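Local coordinates for putative fimbrial subunit (Corynebacterium diphtheriae, PDB 4HSQ), which forms pili on the bacterial surface as the major pilin SpaD, represented here by two domains that hold a calcium ion and an internal isopeptide bond, at residues 151-156 against 161-166; 190-195 against 200-205; 225-230 against 235-240; 255-260 against 266-271. One frame throughout, in Å; residues are numbered along the deposited sequence.

Contact 1 of 4, residues 151-156 against 161-166; sequences VVKKDG and KVLKGA
Lys153 and Leu163 meet where the returning chain of 161-166 comes back against the end of a strand, and the lysine can be traced outward along the segment it faces. Its CB lies 3.5 Å from Leu163 O. With chi1 at -168°, anti to the backbone N, CG is placed against both Ala166 CB, at 3.8 Å, and Leu163 CB, at 3.9 Å. CD stays against the Ala166 methyl; the chain is bent at chi2 and again at chi4, and NZ passes 4.1 Å from Leu163 CD1. There it is joined covalently to Asn271 CG. This is the Lys-Asn isopeptide bond of the domain, and it fixes the tip of the lysine, whose middle carbons pack on Leu163 and Ala166; the carboxylate of Glu227 lies beside its far end. The backbones form a single bridge at Lys154 and Val162, with Leu163 N bonded to Lys153 O at 2.8 Å and Asp155 N to Lys161 O at 3.0 Å. Leu163 CD1 also covers Lys154 O, at 3.5 Å. Asp155 and Lys161 face each other beyond salt-bridge range, but both bond to the hydroxyl of Tyr234, and Asp155 has a further charged partner in Lys273. Strand 142-155 runs between strands 199-206 and 264-271 here, while the loop carrying Leu163 and Ala166 packs against Pro231 and leads into strand 167-173.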
loop_
_atom_site.group_PDB
_atom_site.type_symbol
_atom_site.label_atom_id
_atom_site.label_comp_id
_atom_site.label_asym_id
_atom_site.label_seq_id
_atom_site.Cartn_x
_atom_site.Cartn_y
_atom_site.Cartn_z
ATOM N N VAL A 151 -6.435 1.436 18.926
ATOM C CA VAL A 151 -7.195 2.364 19.741
ATOM C C VAL A 151 -7.449 1.732 21.104
ATOM O O VAL A 151 -7.846 0.578 21.161
ATOM C CB VAL A 151 -8.504 2.783 19.030
ATOM C CG1 VAL A 151 -9.413 3.592 19.952
ATOM C CG2 VAL A 151 -8.178 3.580 17.771
ATOM N N VAL A 152 -7.176 2.465 22.192
ATOM C CA VAL A 152 -7.441 1.920 23.529
ATOM C C VAL A 152 -8.448 2.864 24.205
ATOM O O VAL A 152 -8.209 4.062 24.296
ATOM C CB VAL A 152 -6.178 1.595 24.372
ATOM C CG1 VAL A 152 -5.133 2.684 24.280
ATOM C CG2 VAL A 152 -6.517 1.251 25.832
ATOM N N LYS A 153 -9.619 2.324 24.569
ATOM C CA LYS A 153 -10.669 3.118 25.180
ATOM C C LYS A 153 -10.555 3.054 26.679
ATOM O O LYS A 153 -10.570 1.977 27.248
ATOM C CB LYS A 153 -12.040 2.671 24.718
ATOM C CG LYS A 153 -13.153 3.644 25.101
ATOM C CD LYS A 153 -13.000 4.925 24.278
ATOM C CE LYS A 153 -14.017 5.953 24.523
ATOM N NZ LYS A 153 -14.191 6.290 25.955
ATOM N N LYS A 154 -10.454 4.214 27.315
ATOM C CA LYS A 154 -10.294 4.259 28.760
ATOM C C LYS A 154 -11.293 5.180 29.420
ATOM O O LYS A 154 -11.907 6.027 28.777
ATOM C CB LYS A 154 -8.865 4.725 29.096
ATOM C CG LYS A 154 -7.806 3.651 28.823
ATOM C CD LYS A 154 -6.428 4.056 29.309
ATOM C CE LYS A 154 -5.505 2.865 29.318
ATOM N NZ LYS A 154 -4.102 3.252 29.612
ATOM N N ASP A 155 -11.442 5.023 30.722
ATOM C CA ASP A 155 -12.294 5.894 31.527
ATOM C C ASP A 155 -11.434 7.108 31.889
ATOM O O ASP A 155 -10.324 6.924 32.396
ATOM C CB ASP A 155 -12.762 5.131 32.779
ATOM C CG ASP A 155 -13.708 5.867 33.708
ATOM O OD1 ASP A 155 -14.554 5.202 34.329
ATOM O OD2 ASP A 155 -13.555 7.099 33.863
ATOM N N GLY A 156 -11.948 8.305 31.638
ATOM C CA GLY A 156 -11.265 9.569 31.903
ATOM C C GLY A 156 -10.819 9.766 33.341
ATOM O O GLY A 156 -9.764 10.360 33.590
ATOM N N LYS A 161 -8.840 1.621 33.865
ATOM C CA LYS A 161 -10.128 1.029 33.506
ATOM C C LYS A 161 -10.302 1.138 31.991
ATOM O O LYS A 161 -10.556 2.228 31.477
ATOM C CB LYS A 161 -11.295 1.683 34.264
ATOM C CG LYS A 161 -12.591 0.874 34.209
ATOM C CD LYS A 161 -13.660 1.457 35.129
ATOM C CE LYS A 161 -14.907 0.607 35.206
ATOM N NZ LYS A 161 -15.974 1.094 34.288
ATOM N N VAL A 162 -10.165 -0.002 31.289
ATOM C CA VAL A 162 -10.305 -0.076 29.831
ATOM C C VAL A 162 -11.758 -0.416 29.525
ATOM O O VAL A 162 -12.407 -1.104 30.311
ATOM C CB VAL A 162 -9.279 -1.029 29.160
ATOM C CG1 VAL A 162 -7.855 -0.477 29.306
ATOM C CG2 VAL A 162 -9.368 -2.448 29.716
ATOM N N LEU A 163 -12.286 0.101 28.407
ATOM C CA LEU A 163 -13.714 -0.026 28.109
ATOM C C LEU A 163 -14.025 -0.732 26.814
ATOM O O LEU A 163 -13.584 -0.332 25.746
ATOM C CB LEU A 163 -14.350 1.378 28.092
ATOM C CG LEU A 163 -14.028 2.292 29.302
ATOM C CD1 LEU A 163 -14.547 3.701 29.068
ATOM C CD2 LEU A 163 -14.633 1.731 30.597
ATOM N N LYS A 164 -14.823 -1.782 26.927
ATOM C CA LYS A 164 -15.338 -2.570 25.810
ATOM C C LYS A 164 -16.593 -1.885 25.282
ATOM O O LYS A 164 -17.301 -1.204 26.043
ATOM C CB LYS A 164 -15.661 -3.999 26.315
ATOM C CG LYS A 164 -16.305 -4.933 25.292
ATOM C CD LYS A 164 -16.893 -6.166 25.976
ATOM C CE LYS A 164 -17.397 -7.209 25.008
ATOM N NZ LYS A 164 -17.968 -8.387 25.724
ATOM N N GLY A 165 -16.870 -2.080 23.995
ATOM C CA GLY A 165 -18.109 -1.607 23.391
ATOM C C GLY A 165 -18.113 -0.235 22.768
ATOM O O GLY A 165 -19.163 0.202 22.290
ATOM N N ALA A 166 -16.978 0.479 22.768
ATOM C CA ALA A 166 -16.969 1.800 22.123
ATOM C C ALA A 166 -16.863 1.579 20.633
ATOM O O ALA A 166 -16.056 0.743 20.205
ATOM C CB ALA A 166 -15.809 2.653 22.638
#

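Contact 2 of 4, residues 190-195 against 200-205; sequences KKWTTG and FTIDGL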
loop_
_atom_site.group_PDB
_atom_site.type_symbol
_atom_site.label_atom_id
_atom_site.label_comp_id
_atom_site.label_asym_id
_atom_site.label_seq_id
_atom_site.Cartn_x
_atom_site.Cartn_y
_atom_site.Cartn_z
ATOM N N LYS A 190 -15.831 -0.969 8.148
ATOM C CA LYS A 190 -15.958 0.500 8.168
ATOM C C LYS A 190 -16.410 1.010 9.537
ATOM O O LYS A 190 -16.714 2.197 9.717
ATOM C CB LYS A 190 -16.850 1.020 7.031
ATOM C CG LYS A 190 -18.324 0.665 7.109
ATOM C CD LYS A 190 -19.046 1.435 6.006
ATOM C CE LYS A 190 -20.536 1.221 6.007
ATOM N NZ LYS A 190 -21.157 1.768 4.769
ATOM N N LYS A 191 -16.407 0.111 10.515
ATOM C CA LYS A 191 -16.719 0.445 11.901
ATOM C C LYS A 191 -16.025 -0.573 12.764
ATOM O O LYS A 191 -16.085 -1.767 12.457
ATOM C CB LYS A 191 -18.233 0.482 12.170
ATOM C CG LYS A 191 -18.568 1.018 13.566
ATOM C CD LYS A 191 -20.057 1.292 13.689
ATOM C CE LYS A 191 -20.451 2.603 13.060
ATOM N NZ LYS A 191 -21.875 2.942 13.350
ATOM N N TRP A 192 -15.357 -0.103 13.834
ATOM C CA TRP A 192 -14.597 -0.950 14.762
ATOM C C TRP A 192 -15.118 -0.787 16.180
ATOM O O TRP A 192 -15.604 0.284 16.528
ATOM C CB TRP A 192 -13.101 -0.604 14.723
ATOM C CG TRP A 192 -12.463 -0.872 13.396
ATOM C CD1 TRP A 192 -11.763 -1.984 13.034
ATOM C CD2 TRP A 192 -12.521 -0.030 12.232
ATOM N NE1 TRP A 192 -11.387 -1.894 11.714
ATOM C CE2 TRP A 192 -11.829 -0.698 11.199
ATOM C CE3 TRP A 192 -13.058 1.247 11.976
ATOM C CZ2 TRP A 192 -11.640 -0.129 9.929
ATOM C CZ3 TRP A 192 -12.896 1.803 10.704
ATOM C CH2 TRP A 192 -12.231 1.097 9.688
ATOM N N THR A 193 -15.062 -1.871 16.973
ATOM C CA THR A 193 -15.552 -1.859 18.361
ATOM C C THR A 193 -14.433 -2.268 19.306
ATOM O O THR A 193 -13.700 -3.192 18.993
ATOM C CB THR A 193 -16.786 -2.778 18.515
ATOM O OG1 THR A 193 -17.744 -2.388 17.532
ATOM C CG2 THR A 193 -17.455 -2.638 19.894
ATOM N N THR A 194 -14.301 -1.592 20.462
ATOM C CA THR A 194 -13.275 -1.995 21.418
ATOM C C THR A 194 -13.715 -3.340 22.061
ATOM O O THR A 194 -14.908 -3.542 22.324
ATOM C CB THR A 194 -12.980 -0.900 22.438
ATOM O OG1 THR A 194 -14.167 -0.592 23.181
ATOM C CG2 THR A 194 -12.397 0.368 21.775
ATOM N N GLY A 195 -12.765 -4.257 22.183
ATOM C CA GLY A 195 -12.994 -5.584 22.756
ATOM C C GLY A 195 -12.871 -5.596 24.268
ATOM O O GLY A 195 -12.913 -4.536 24.899
ATOM N N PHE A 200 -9.027 -2.160 19.841
ATOM C CA PHE A 200 -9.165 -2.740 18.506
ATOM C C PHE A 200 -7.943 -2.261 17.764
ATOM O O PHE A 200 -7.371 -1.239 18.150
ATOM C CB PHE A 200 -10.478 -2.382 17.764
ATOM C CG PHE A 200 -10.669 -0.920 17.450
ATOM C CD1 PHE A 200 -10.039 -0.336 16.358
ATOM C CD2 PHE A 200 -11.505 -0.133 18.229
ATOM C CE1 PHE A 200 -10.231 1.022 16.065
ATOM C CE2 PHE A 200 -11.712 1.218 17.927
ATOM C CZ PHE A 200 -11.061 1.793 16.867
ATOM N N THR A 201 -7.550 -2.975 16.713
ATOM C CA THR A 201 -6.426 -2.550 15.891
ATOM C C THR A 201 -6.872 -2.569 14.432
ATOM O O THR A 201 -7.446 -3.561 13.970
ATOM C CB THR A 201 -5.193 -3.462 16.136
ATOM O OG1 THR A 201 -4.792 -3.336 17.498
ATOM C CG2 THR A 201 -4.016 -3.087 15.254
ATOM N N ILE A 202 -6.619 -1.471 13.719
ATOM C CA ILE A 202 -6.871 -1.394 12.291
ATOM C C ILE A 202 -5.545 -1.742 11.628
ATOM O O ILE A 202 -4.584 -0.977 11.739
ATOM C CB ILE A 202 -7.416 -0.003 11.833
ATOM C CG1 ILE A 202 -8.646 0.441 12.643
ATOM C CG2 ILE A 202 -7.687 0.004 10.299
ATOM C CD1 ILE A 202 -9.153 1.863 12.338
ATOM N N ASP A 203 -5.482 -2.916 11.002
ATOM C CA ASP A 203 -4.332 -3.375 10.231
ATOM C C ASP A 203 -4.731 -3.265 8.729
ATOM O O ASP A 203 -5.415 -4.147 8.193
ATOM C CB ASP A 203 -3.938 -4.809 10.652
ATOM C CG ASP A 203 -2.690 -5.354 9.960
ATOM O OD1 ASP A 203 -2.202 -4.707 9.015
ATOM O OD2 ASP A 203 -2.189 -6.403 10.388
ATOM N N GLY A 204 -4.450 -2.135 8.086
ATOM C CA GLY A 204 -3.605 -1.032 8.527
ATOM C C GLY A 204 -3.799 0.110 7.572
ATOM O O GLY A 204 -4.556 -0.013 6.602
ATOM N N LEU A 205 -3.108 1.224 7.818
ATOM C CA LEU A 205 -3.325 2.424 7.046
ATOM C C LEU A 205 -2.072 2.907 6.376
ATOM O O LEU A 205 -0.981 2.726 6.903
ATOM C CB LEU A 205 -3.865 3.545 7.966
ATOM C CG LEU A 205 -5.105 3.220 8.812
ATOM C CD1 LEU A 205 -5.407 4.369 9.790
ATOM C CD2 LEU A 205 -6.314 2.908 7.906
#
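Trp192 brings both its CB and its indole to the other segment. CB sits over the centre of the Phe200 ring, 3.5 Å from the centroid and only 11° off the ring normal, a CH-pi contact. With CG anti to the carbonyl carbon (chi1 -64°), the indole continues past the phenyl toward Ile202. The two aromatic planes are nearly parallel, 22° apart, but so far displaced that they scarcely overlap, with 5.2 Å between the centroids of the Trp192 five-membered ring and the Phe200 ring. Ile202 takes one indole face instead: its CG1 lies 3.7 Å from the centroid of that five-membered ring, and CD1 reaches over the middle of the bicycle. Thr193 turns its side chain away and contributes its carbonyl O, 3.5 Å from Phe200 CB. Thr194 closes the contact by setting CG2 3.7 Å from Phe200 CD2, while its hydroxyl is held by Leu163 O and Ala166 N. No hydrogen bond joins the segments, so apolar and aromatic contacts hold them. They bring together two sheets of the prealbumin-like domain: strand 192-193 is an outer strand beside 167-173, and strand 199-206 pairs with 142-155, whose Val151 also packs on Phe200.

Contact 3 of 4, residues 225-230 against 235-240; sequences LKETKA and ALPDPN
The carboxylate of Glu227 and the ring of Pro237 cross at about a right angle, with Pro237 CD standing over one face of the acid, 3.4 Å from Glu227 OE1; Pro237 CG approaches the same oxygen as closely. CG of the glutamate is anti to its backbone N (chi1 -169°), and the chain then runs straight, carrying the carboxylate past Leu236 to the proline. The amide of Asn240 is the second flat group. Lys226 CG lies over one face at ND2, 3.9 Å away, the two side chains running alongside each other, and ND2 gives a hydrogen bond of 2.8 Å to Glu227 O, tilted 18° out of the amide plane. Asn240 O takes Glu227 N at 2.8 Å, so one asparagine satisfies both backbone groups of Glu227. This pair joins the strand to a loop that leads into strand 241-244, an outer strand of the four-stranded antiparallel sheet in the prealbumin-like (CnaB-type) domain. On the other side of strand 222-229 lies 167-173, where Thr228 and Lys229 both face Glu167 in a classic beta bulge. Leu236 CD1 fits over the backbone as the strand ends, 3.5 Å from Glu227 O and 3.7 Å from Ala230 N. The Ala230 methyl in turn rests 3.6 Å from Ala235 O.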
loop_
_atom_site.group_PDB
_atom_site.type_symbol
_atom_site.label_atom_id
_atom_site.label_comp_id
_atom_site.label_asym_id
_atom_site.label_seq_id
_atom_site.Cartn_x
_atom_site.Cartn_y
_atom_site.Cartn_z
ATOM N N LEU A 225 -10.435 9.661 13.961
ATOM C CA LEU A 225 -11.320 8.632 14.542
ATOM C C LEU A 225 -12.530 9.334 15.068
ATOM O O LEU A 225 -12.382 10.267 15.837
ATOM C CB LEU A 225 -10.617 7.889 15.704
ATOM C CG LEU A 225 -9.486 6.969 15.266
ATOM C CD1 LEU A 225 -8.496 6.761 16.393
ATOM C CD2 LEU A 225 -10.046 5.642 14.801
ATOM N N LYS A 226 -13.720 8.897 14.666
ATOM C CA LYS A 226 -14.979 9.454 15.120
ATOM C C LYS A 226 -15.630 8.437 16.023
ATOM O O LYS A 226 -15.964 7.363 15.555
ATOM C CB LYS A 226 -15.888 9.763 13.913
ATOM C CG LYS A 226 -17.172 10.454 14.309
ATOM C CD LYS A 226 -18.082 10.612 13.110
ATOM C CE LYS A 226 -19.289 11.455 13.451
ATOM N NZ LYS A 226 -20.176 11.652 12.275
ATOM N N GLU A 227 -15.808 8.756 17.293
ATOM C CA GLU A 227 -16.484 7.827 18.205
ATOM C C GLU A 227 -17.966 7.979 17.998
ATOM O O GLU A 227 -18.500 9.059 18.214
ATOM C CB GLU A 227 -16.082 8.104 19.641
ATOM C CG GLU A 227 -16.540 7.007 20.584
ATOM C CD GLU A 227 -16.168 7.286 22.021
ATOM O OE1 GLU A 227 -15.198 8.040 22.262
ATOM O OE2 GLU A 227 -16.854 6.744 22.912
ATOM N N THR A 228 -18.614 6.936 17.482
ATOM C CA THR A 228 -20.043 7.019 17.132
ATOM C C THR A 228 -20.925 6.475 18.258
ATOM O O THR A 228 -22.100 6.845 18.339
ATOM C CB THR A 228 -20.313 6.307 15.799
ATOM O OG1 THR A 228 -19.785 4.991 15.884
ATOM C CG2 THR A 228 -19.652 7.039 14.598
ATOM N N LYS A 229 -20.357 5.608 19.122
ATOM C CA LYS A 229 -21.091 5.039 20.257
ATOM C C LYS A 229 -20.160 4.861 21.423
ATOM O O LYS A 229 -19.077 4.303 21.267
ATOM C CB LYS A 229 -21.753 3.698 19.889
ATOM C CG LYS A 229 -22.697 3.188 20.981
ATOM C CD LYS A 229 -23.176 1.773 20.679
ATOM C CE LYS A 229 -22.312 0.712 21.310
ATOM N NZ LYS A 229 -22.336 0.750 22.803
ATOM N N ALA A 230 -20.554 5.374 22.588
ATOM C CA ALA A 230 -19.701 5.248 23.772
ATOM C C ALA A 230 -19.982 3.913 24.474
ATOM O O ALA A 230 -21.043 3.324 24.242
ATOM C CB ALA A 230 -19.952 6.420 24.717
ATOM N N ALA A 235 -20.925 8.653 28.618
ATOM C CA ALA A 235 -21.449 9.688 27.734
ATOM C C ALA A 235 -20.569 9.738 26.491
ATOM O O ALA A 235 -19.383 9.449 26.588
ATOM C CB ALA A 235 -21.422 11.031 28.442
ATOM N N LEU A 236 -21.130 10.106 25.347
ATOM C CA LEU A 236 -20.333 10.246 24.127
ATOM C C LEU A 236 -19.443 11.490 24.289
ATOM O O LEU A 236 -19.988 12.553 24.583
ATOM C CB LEU A 236 -21.272 10.366 22.908
ATOM C CG LEU A 236 -20.620 10.233 21.524
ATOM C CD1 LEU A 236 -20.158 8.803 21.269
ATOM C CD2 LEU A 236 -21.593 10.661 20.427
ATOM N N PRO A 237 -18.097 11.404 24.211
ATOM C CA PRO A 237 -17.281 12.621 24.402
ATOM C C PRO A 237 -17.628 13.742 23.421
ATOM O O PRO A 237 -18.194 13.499 22.354
ATOM C CB PRO A 237 -15.839 12.141 24.157
ATOM C CG PRO A 237 -15.871 10.675 24.351
ATOM C CD PRO A 237 -17.246 10.227 23.917
ATOM N N ASP A 238 -17.332 14.969 23.827
ATOM C CA ASP A 238 -17.486 16.157 22.995
ATOM C C ASP A 238 -16.193 16.954 23.168
ATOM O O ASP A 238 -15.934 17.463 24.254
ATOM C CB ASP A 238 -18.761 16.961 23.320
ATOM C CG ASP A 238 -19.034 18.128 22.380
ATOM O OD1 ASP A 238 -18.430 18.168 21.277
ATOM O OD2 ASP A 238 -19.862 18.994 22.737
ATOM N N PRO A 239 -15.276 16.929 22.182
ATOM C CA PRO A 239 -15.412 16.372 20.822
ATOM C C PRO A 239 -15.327 14.847 20.773
ATOM O O PRO A 239 -14.695 14.229 21.633
ATOM C CB PRO A 239 -14.226 17.008 20.083
ATOM C CG PRO A 239 -13.189 17.181 21.152
ATOM C CD PRO A 239 -13.989 17.640 22.336
ATOM N N ASN A 240 -15.993 14.253 19.780
ATOM C CA ASN A 240 -15.965 12.805 19.568
ATOM C C ASN A 240 -15.057 12.472 18.362
ATOM O O ASN A 240 -15.029 11.330 17.918
ATOM C CB ASN A 240 -17.384 12.236 19.399
ATOM C CG ASN A 240 -18.077 12.635 18.125
ATOM O OD1 ASN A 240 -17.924 13.752 17.630
ATOM N ND2 ASN A 240 -18.859 11.712 17.561
#

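Contact 4 of 4, residues 255-260 against 266-271; sequences DKFEGD and VSEIKN. With CA (calcium ion), chain B.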
loop_
_atom_site.group_PDB
_atom_site.type_symbol
_atom_site.label_atom_id
_atom_site.label_comp_id
_atom_site.label_asym_id
_atom_site.label_seq_id
_atom_site.Cartn_x
_atom_site.Cartn_y
_atom_site.Cartn_z
ATOM N N ASP A 255 7.042 1.608 23.100
ATOM C CA ASP A 255 6.984 1.399 24.553
ATOM C C ASP A 255 6.440 2.604 25.325
ATOM O O ASP A 255 6.788 2.798 26.496
ATOM C CB ASP A 255 8.360 0.969 25.084
ATOM C CG ASP A 255 8.801 -0.382 24.551
ATOM O OD1 ASP A 255 7.977 -1.332 24.566
ATOM O OD2 ASP A 255 9.975 -0.510 24.178
ATOM N N LYS A 256 5.543 3.374 24.696
ATOM C CA LYS A 256 4.890 4.534 25.321
ATOM C C LYS A 256 3.511 4.124 25.852
ATOM O O LYS A 256 2.954 4.817 26.688
ATOM C CB LYS A 256 4.764 5.728 24.345
ATOM C CG LYS A 256 6.076 6.151 23.674
ATOM C CD LYS A 256 7.158 6.528 24.703
ATOM C CE LYS A 256 8.461 6.950 24.066
ATOM N NZ LYS A 256 9.439 7.344 25.115
ATOM N N PHE A 257 2.972 3.008 25.347
ATOM C CA PHE A 257 1.681 2.403 25.715
ATOM C C PHE A 257 1.775 0.903 25.569
ATOM O O PHE A 257 2.604 0.439 24.803
ATOM C CB PHE A 257 0.560 2.885 24.771
ATOM C CG PHE A 257 0.412 4.355 24.548
ATOM C CD1 PHE A 257 -0.443 5.108 25.335
ATOM C CD2 PHE A 257 1.093 4.988 23.513
ATOM C CE1 PHE A 257 -0.593 6.474 25.112
ATOM C CE2 PHE A 257 0.929 6.353 23.290
ATOM C CZ PHE A 257 0.076 7.080 24.082
ATOM N N GLU A 258 0.893 0.133 26.215
ATOM C CA GLU A 258 0.900 -1.313 25.988
ATOM C C GLU A 258 0.590 -1.590 24.500
ATOM O O GLU A 258 -0.297 -0.959 23.950
ATOM C CB GLU A 258 -0.141 -1.974 26.906
ATOM C CG GLU A 258 -0.156 -3.484 26.836
ATOM C CD GLU A 258 -1.277 -4.124 27.624
ATOM O OE1 GLU A 258 -2.071 -3.390 28.259
ATOM O OE2 GLU A 258 -1.340 -5.371 27.631
ATOM N N GLY A 259 1.350 -2.475 23.867
ATOM C CA GLY A 259 1.179 -2.808 22.451
ATOM C C GLY A 259 1.802 -1.802 21.499
ATOM O O GLY A 259 1.647 -1.915 20.282
ATOM N N ASP A 260 2.565 -0.839 22.035
ATOM C CA ASP A 260 3.196 0.188 21.229
ATOM C C ASP A 260 4.509 -0.310 20.636
ATOM O O ASP A 260 5.580 -0.104 21.220
ATOM C CB ASP A 260 3.432 1.464 22.058
ATOM C CG ASP A 260 3.963 2.625 21.255
ATOM O OD1 ASP A 260 3.850 2.585 20.004
ATOM O OD2 ASP A 260 4.456 3.592 21.872
ATOM N N VAL A 266 -0.481 3.857 18.801
ATOM C CA VAL A 266 -1.502 3.615 19.820
ATOM C C VAL A 266 -2.143 4.952 20.176
ATOM O O VAL A 266 -1.453 5.908 20.536
ATOM C CB VAL A 266 -0.962 2.881 21.098
ATOM C CG1 VAL A 266 -2.059 2.699 22.147
ATOM C CG2 VAL A 266 -0.329 1.546 20.761
ATOM N N SER A 267 -3.456 5.007 20.060
ATOM C CA SER A 267 -4.270 6.179 20.379
ATOM C C SER A 267 -5.138 5.882 21.604
ATOM O O SER A 267 -5.994 5.008 21.503
ATOM C CB SER A 267 -5.165 6.521 19.187
ATOM O OG SER A 267 -5.966 7.662 19.457
ATOM N N GLU A 268 -4.935 6.594 22.742
ATOM C CA GLU A 268 -5.765 6.415 23.959
ATOM C C GLU A 268 -6.852 7.429 23.945
ATOM O O GLU A 268 -6.558 8.611 23.783
ATOM C CB GLU A 268 -4.964 6.556 25.266
ATOM C CG GLU A 268 -3.998 5.432 25.542
ATOM C CD GLU A 268 -3.508 5.318 26.973
ATOM O OE1 GLU A 268 -3.557 6.325 27.718
ATOM O OE2 GLU A 268 -3.050 4.214 27.340
ATOM N N ILE A 269 -8.115 6.982 24.018
ATOM C CA ILE A 269 -9.276 7.874 23.920
ATOM C C ILE A 269 -10.066 7.725 25.207
ATOM O O ILE A 269 -10.350 6.598 25.631
ATOM C CB ILE A 269 -10.113 7.582 22.634
ATOM C CG1 ILE A 269 -9.235 7.853 21.368
ATOM C CG2 ILE A 269 -11.408 8.441 22.606
ATOM C CD1 ILE A 269 -9.736 7.366 20.083
ATOM N N LYS A 270 -10.381 8.866 25.846
ATOM C CA LYS A 270 -11.040 8.854 27.153
ATOM C C LYS A 270 -12.557 9.047 27.032
ATOM O O LYS A 270 -13.047 9.635 26.070
ATOM C CB LYS A 270 -10.450 9.936 28.091
ATOM C CG LYS A 270 -8.930 10.045 28.142
ATOM C CD LYS A 270 -8.294 9.123 29.169
ATOM C CE LYS A 270 -6.810 9.391 29.284
ATOM N NZ LYS A 270 -6.098 8.284 29.974
ATOM N N ASN A 271 -13.287 8.473 27.990
ATOM C CA ASN A 271 -14.752 8.551 28.108
ATOM C C ASN A 271 -15.095 8.856 29.540
ATOM O O ASN A 271 -14.509 8.249 30.431
ATOM C CB ASN A 271 -15.411 7.231 27.701
ATOM C CG ASN A 271 -15.311 6.925 26.237
ATOM O OD1 ASN A 271 -16.235 7.215 25.468
HETATM CA CA CA B . 4.628 2.691 17.760
HETATM O O HOH W 1 3.768 5.008 17.949
#
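Asp260, whose backbone packs on Val266, has both carboxylate oxygens engaged: OD1 binds the calcium ion at 2.4 Å, and OD2 accepts Lys256 N at 3.0 Å. It belongs to the calcium-binding loop before the last strand of the prealbumin-like domain, and residues 257-260 form a type II beta turn, with Gly259 supplying the positive phi. Backbone oxygens of Ile251, Glu253, Asp261 and Thr264, together with water 1, 2.5 Å from the calcium ion, complete the site. The Lys256 N bond, which reaches OD2 on its anti side, limits rotation of the carboxylate that serves the metal.

Val266 divides its two methyls between the ends of the turn. CG2 packs against the last residue of the turn, 3.8 Å from Asp260 CA, while CG1, anti to the backbone N (chi1 178°), meets Phe257 CB at 3.7 Å. The phenylalanine and valine side chains run antiparallel alongside each other, and the ring extends along the strand toward Glu268. Here carboxylate and ring planes are 56° apart. Glu268 is also salt-bridged to Lys154 of the neighbouring parallel strand, and the oxygen it uses, OE2, comes to the edge of the phenyl, 3.4 Å from Phe257 CD1.

All four contacts lie in the prealbumin-like domain, and the isopeptide bond draws three of them together. The covalent link between Lys153 of contact 1 and Asn271 of contact 4 ties these two, their centres 10 Å apart, and Glu227 of contact 3 borders the link, its OE1 3.3 Å from Lys153 CE. Contact 2 joins contact 1 through Thr194 OG1, 2.6 Å from Leu163 O, but stays about 7 Å from contact 4 at the nearest atoms. Contact 4 alone reaches the calcium ion directly. The metal is about 12 Å from the Val152 side chain and about 14 Å from those of Ile202 and Leu225, and strand 264-271 runs from the metal site to the cross-link.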